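Local coordinates for protein SM80.1 Vicilin (Solanum melongena, PDB 5VF5) that probably serves as a 7S seed storage globulin, built from two cupin domains and carrying a bound copper ion, at residues 246-258 with 386-398. Numbering follows the deposited sequence. Where two conformers were deposited one is given.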
loop_
_atom_site.group_PDB
_atom_site.type_symbol
_atom_site.label_atom_id
_atom_site.label_comp_id
_atom_site.label_asym_id
_atom_site.label_seq_id
_atom_site.Cartn_x
_atom_site.Cartn_y
_atom_site.Cartn_z
ATOM N N ALA A 246 4.747 1.754 5.989
ATOM C CA ALA A 246 6.003 2.440 5.981
ATOM C C ALA A 246 5.917 3.547 4.921
ATOM O O ALA A 246 5.365 3.377 3.825
ATOM C CB ALA A 246 7.152 1.504 5.679
ATOM N N PHE A 247 6.541 4.665 5.238
ATOM C CA PHE A 247 6.689 5.790 4.342
ATOM C C PHE A 247 8.176 6.087 4.167
ATOM O O PHE A 247 8.872 6.343 5.155
ATOM C CB PHE A 247 6.004 7.010 4.956
ATOM C CG PHE A 247 4.546 6.794 5.267
ATOM C CD1 PHE A 247 4.144 6.217 6.457
ATOM C CD2 PHE A 247 3.586 7.118 4.314
ATOM C CE1 PHE A 247 2.797 6.037 6.734
ATOM C CE2 PHE A 247 2.225 6.973 4.585
ATOM C CZ PHE A 247 1.836 6.392 5.792
ATOM N N MET A 248 8.669 5.993 2.936
ATOM C CA MET A 248 10.082 6.259 2.678
ATOM C C MET A 248 10.164 7.325 1.627
ATOM O O MET A 248 9.534 7.215 0.580
ATOM C CB MET A 248 10.848 4.996 2.268
ATOM C CG MET A 248 12.336 5.221 2.069
ATOM S SD MET A 248 13.259 3.689 2.101
ATOM C CE MET A 248 12.813 3.132 0.478
ATOM N N ASN A 249 10.976 8.337 1.918
ATOM C CA ASN A 249 11.291 9.379 0.987
ATOM C C ASN A 249 12.799 9.451 0.821
ATOM O O ASN A 249 13.532 9.518 1.813
ATOM C CB ASN A 249 10.762 10.737 1.450
ATOM C CG ASN A 249 10.904 11.799 0.361
ATOM O OD1 ASN A 249 10.381 11.651 -0.737
ATOM N ND2 ASN A 249 11.695 12.797 0.618
ATOM N N ILE A 250 13.237 9.407 -0.434
ATOM C CA ILE A 250 14.645 9.594 -0.783
ATOM C C ILE A 250 14.722 10.921 -1.557
ATOM O O ILE A 250 14.077 11.096 -2.619
ATOM C CB ILE A 250 15.183 8.425 -1.620
ATOM C CG1 ILE A 250 14.947 7.085 -0.892
ATOM C CG2 ILE A 250 16.666 8.633 -1.904
ATOM C CD1 ILE A 250 15.396 5.887 -1.646
ATOM N N ASN A 251 15.508 11.846 -1.031
ATOM C CA ASN A 251 15.633 13.128 -1.680
ATOM C C ASN A 251 16.319 13.006 -3.040
ATOM O O ASN A 251 17.059 12.050 -3.301
ATOM C CB ASN A 251 16.417 14.062 -0.794
ATOM C CG ASN A 251 15.702 14.443 0.483
ATOM O OD1 ASN A 251 14.489 14.468 0.557
ATOM N ND2 ASN A 251 16.463 14.839 1.461
ATOM N N GLN A 252 16.061 13.973 -3.929
ATOM C CA GLN A 252 16.678 13.898 -5.260
ATOM C C GLN A 252 18.171 13.802 -5.099
ATOM O O GLN A 252 18.762 14.425 -4.206
ATOM C CB GLN A 252 16.293 15.064 -6.151
ATOM C CG GLN A 252 16.488 16.431 -5.643
ATOM C CD GLN A 252 15.833 17.448 -6.634
ATOM O OE1 GLN A 252 16.274 17.591 -7.798
ATOM N NE2 GLN A 252 14.744 18.092 -6.195
ATOM N N GLY A 253 18.777 12.945 -5.907
ATOM C CA GLY A 253 20.203 12.697 -5.830
ATOM C C GLY A 253 20.620 11.819 -4.659
ATOM O O GLY A 253 21.825 11.649 -4.427
ATOM N N GLY A 254 19.658 11.238 -3.945
ATOM C CA GLY A 254 19.979 10.387 -2.823
ATOM C C GLY A 254 19.811 8.925 -3.104
ATOM O O GLY A 254 19.324 8.517 -4.170
ATOM N N MET A 255 20.200 8.139 -2.099
ATOM C CA MET A 255 19.981 6.693 -2.100
ATOM C C MET A 255 19.744 6.252 -0.683
ATOM O O MET A 255 20.214 6.874 0.247
ATOM C CB MET A 255 21.156 5.921 -2.689
ATOM C CG MET A 255 22.443 6.056 -1.890
ATOM S SD MET A 255 23.866 5.166 -2.572
ATOM C CE MET A 255 23.414 3.468 -2.315
ATOM N N VAL A 256 18.992 5.171 -0.511
ATOM C CA VAL A 256 18.946 4.477 0.768
ATOM C C VAL A 256 20.076 3.472 0.771
ATOM O O VAL A 256 20.286 2.739 -0.221
ATOM C CB VAL A 256 17.568 3.849 1.083
ATOM C CG1 VAL A 256 17.134 2.773 0.102
ATOM C CG2 VAL A 256 17.571 3.314 2.520
ATOM N N LEU A 257 20.879 3.470 1.821
ATOM C CA LEU A 257 21.966 2.508 1.916
ATOM C C LEU A 257 21.401 1.070 1.898
ATOM O O LEU A 257 20.287 0.837 2.386
ATOM C CB LEU A 257 22.771 2.752 3.184
ATOM C CG LEU A 257 23.631 4.023 3.109
ATOM C CD1 LEU A 257 24.285 4.263 4.446
ATOM C CD2 LEU A 257 24.718 3.916 2.060
ATOM N N PRO A 258 22.156 0.110 1.331
ATOM C CA PRO A 258 21.653 -1.250 1.320
ATOM C C PRO A 258 21.222 -1.716 2.712
ATOM O O PRO A 258 21.910 -1.454 3.733
ATOM C CB PRO A 258 22.819 -2.052 0.758
ATOM C CG PRO A 258 23.602 -1.060 -0.090
ATOM C CD PRO A 258 23.489 0.218 0.710
ATOM N N LYS A 386 34.534 4.569 6.675
ATOM C CA LYS A 386 34.669 5.681 5.738
ATOM C C LYS A 386 33.368 6.432 5.531
ATOM O O LYS A 386 33.400 7.658 5.297
ATOM C CB LYS A 386 35.280 5.255 4.395
ATOM C CG LYS A 386 36.767 4.998 4.509
ATOM C CD LYS A 386 37.400 4.618 3.185
ATOM C CE LYS A 386 38.906 4.458 3.313
ATOM N NZ LYS A 386 39.615 5.765 3.235
ATOM N N GLN A 387 32.243 5.709 5.566
ATOM C CA GLN A 387 30.935 6.327 5.423
ATOM C C GLN A 387 30.494 6.842 6.787
ATOM O O GLN A 387 30.037 6.097 7.656
ATOM C CB GLN A 387 29.925 5.335 4.858
ATOM C CG GLN A 387 28.521 5.907 4.692
ATOM C CD GLN A 387 28.496 7.143 3.829
ATOM O OE1 GLN A 387 28.584 8.242 4.334
ATOM N NE2 GLN A 387 28.409 6.963 2.510
ATOM N N ASP A 388 30.619 8.151 6.952
ATOM C CA ASP A 388 30.309 8.889 8.173
ATOM C C ASP A 388 28.813 9.076 8.393
ATOM O O ASP A 388 28.385 9.417 9.483
ATOM C CB ASP A 388 31.003 10.284 8.113
ATOM C CG ASP A 388 30.715 11.029 6.803
ATOM O OD1 ASP A 388 31.102 10.531 5.706
ATOM O OD2 ASP A 388 30.097 12.103 6.860
ATOM N N GLN A 389 28.031 8.898 7.326
ATOM C CA GLN A 389 26.574 9.130 7.351
ATOM C C GLN A 389 25.848 7.804 7.484
ATOM O O GLN A 389 26.429 6.739 7.245
ATOM C CB GLN A 389 26.091 9.885 6.105
ATOM C CG GLN A 389 26.510 11.361 6.074
ATOM C CD GLN A 389 25.680 12.228 7.020
ATOM O OE1 GLN A 389 24.476 12.404 6.820
ATOM N NE2 GLN A 389 26.316 12.749 8.080
ATOM N N SER A 390 24.589 7.881 7.877
ATOM C CA SER A 390 23.731 6.688 8.019
ATOM C C SER A 390 22.471 6.822 7.238
ATOM O O SER A 390 22.009 7.929 6.960
ATOM C CB SER A 390 23.372 6.433 9.493
ATOM O OG SER A 390 24.514 6.124 10.261
ATOM N N TYR A 391 21.963 5.645 6.828
ATOM C CA TYR A 391 20.595 5.444 6.318
ATOM C C TYR A 391 20.364 5.913 4.910
ATOM O O TYR A 391 20.042 5.091 4.013
ATOM C CB TYR A 391 19.539 6.064 7.256
ATOM C CG TYR A 391 19.754 5.712 8.703
ATOM C CD1 TYR A 391 19.940 4.410 9.097
ATOM C CD2 TYR A 391 19.824 6.696 9.660
ATOM C CE1 TYR A 391 20.179 4.083 10.427
ATOM C CE2 TYR A 391 20.040 6.384 10.988
ATOM C CZ TYR A 391 20.216 5.094 11.373
ATOM O OH TYR A 391 20.409 4.802 12.699
ATOM N N PHE A 392 20.583 7.206 4.656
ATOM C CA PHE A 392 20.463 7.760 3.301
ATOM C C PHE A 392 21.642 8.666 3.027
ATOM O O PHE A 392 22.053 9.438 3.905
ATOM C CB PHE A 392 19.186 8.559 3.122
ATOM C CG PHE A 392 17.924 7.831 3.511
ATOM C CD1 PHE A 392 17.480 7.839 4.829
ATOM C CD2 PHE A 392 17.153 7.203 2.576
ATOM C CE1 PHE A 392 16.302 7.188 5.190
ATOM C CE2 PHE A 392 15.969 6.565 2.923
ATOM C CZ PHE A 392 15.541 6.561 4.224
ATOM N N VAL A 393 22.191 8.538 1.815
ATOM C CA VAL A 393 23.384 9.287 1.427
ATOM C C VAL A 393 23.262 9.736 -0.028
ATOM O O VAL A 393 22.326 9.346 -0.725
ATOM C CB VAL A 393 24.668 8.442 1.630
ATOM C CG1 VAL A 393 24.813 7.963 3.047
ATOM C CG2 VAL A 393 24.742 7.256 0.711
ATOM N N ALA A 394 24.230 10.533 -0.505
ATOM C CA ALA A 394 24.240 10.885 -1.905
ATOM C C ALA A 394 24.406 9.626 -2.760
ATOM O O ALA A 394 25.232 8.772 -2.484
ATOM C CB ALA A 394 25.381 11.842 -2.196
ATOM N N GLY A 395 23.633 9.556 -3.823
ATOM C CA GLY A 395 23.739 8.467 -4.782
ATOM C C GLY A 395 24.898 8.703 -5.714
ATOM O O GLY A 395 25.514 9.778 -5.678
ATOM N N PRO A 396 25.211 7.708 -6.566
ATOM C CA PRO A 396 26.296 7.821 -7.512
ATOM C C PRO A 396 26.061 8.968 -8.494
ATOM O O PRO A 396 24.926 9.234 -8.859
ATOM C CB PRO A 396 26.224 6.509 -8.295
ATOM C CG PRO A 396 25.496 5.545 -7.434
ATOM C CD PRO A 396 24.529 6.398 -6.662
ATOM N N GLU A 397 27.128 9.606 -8.941
ATOM C CA GLU A 397 27.014 10.694 -9.963
ATOM C C GLU A 397 26.197 10.291 -11.188
ATOM O O GLU A 397 25.441 11.100 -11.731
ATOM C CB GLU A 397 28.402 11.120 -10.471
ATOM N N HIS A 398 26.371 9.033 -11.596
ATOM C CA HIS A 398 25.633 8.412 -12.682
ATOM C C HIS A 398 26.022 8.955 -14.040
ATOM O O HIS A 398 26.313 8.166 -14.929
ATOM C CB HIS A 398 24.114 8.499 -12.459
ATOM C CG HIS A 398 23.548 7.346 -11.701
ATOM N ND1 HIS A 398 22.422 7.454 -10.911
ATOM C CD2 HIS A 398 23.939 6.053 -11.626
ATOM C CE1 HIS A 398 22.144 6.277 -10.386
ATOM N NE2 HIS A 398 23.048 5.414 -10.803
#
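Y391 meets L257 through its backbone: its carbonyl O accepts the N-H of L257 at 2.9 Å from the N, the donor tilted 32° from the carbonyl plane. The tyrosine ring meets that of F220 and packs edge-to-face with F353, a broad flat group suiting contact with two aromatics. F392 lies on the same face of the sheet as V256. With CG anti to its own carbonyl carbon (chi1 -53°), the ring reaches past V256, whose CG2 lies 3.6 Å from F392 CE2, to strand 246-250; there M248 brings CG and sulfur to the ring edge, a Met-aromatic contact with SD 5.2 Å from the F392 centroid, and the side chain of I250 crosses that of F392 at about a right angle, CG1 nearest. A long, flat apolar side chain suits this buried place because it spans both strands. V393 sits on the other face, paired with M255 by two backbone bonds, V393 N to M255 O (3.0 Å) and M255 N to V393 O (2.8 Å). Its compact branches fit between two longer chains: V393 CG2 touches L257 CD2 at 3.6 Å and M255 CG. Beyond A394, the N-H of G395 points almost straight (173°) at G253 O, 2.8 Å from N to O. M255 SD lies 4.0 Å from G395 CA; glycine suits this place because a CB would point toward the carbonyl oxygens of G253 and G254. G253, third in the type II turn 251-254, has a positive phi, which favours glycine. Strand 392-394 thus pairs antiparallel with the start of strand 254-261, joining a sheet of the second cupin domain, consistent with the cupin beta-barrel of 7S vicilins.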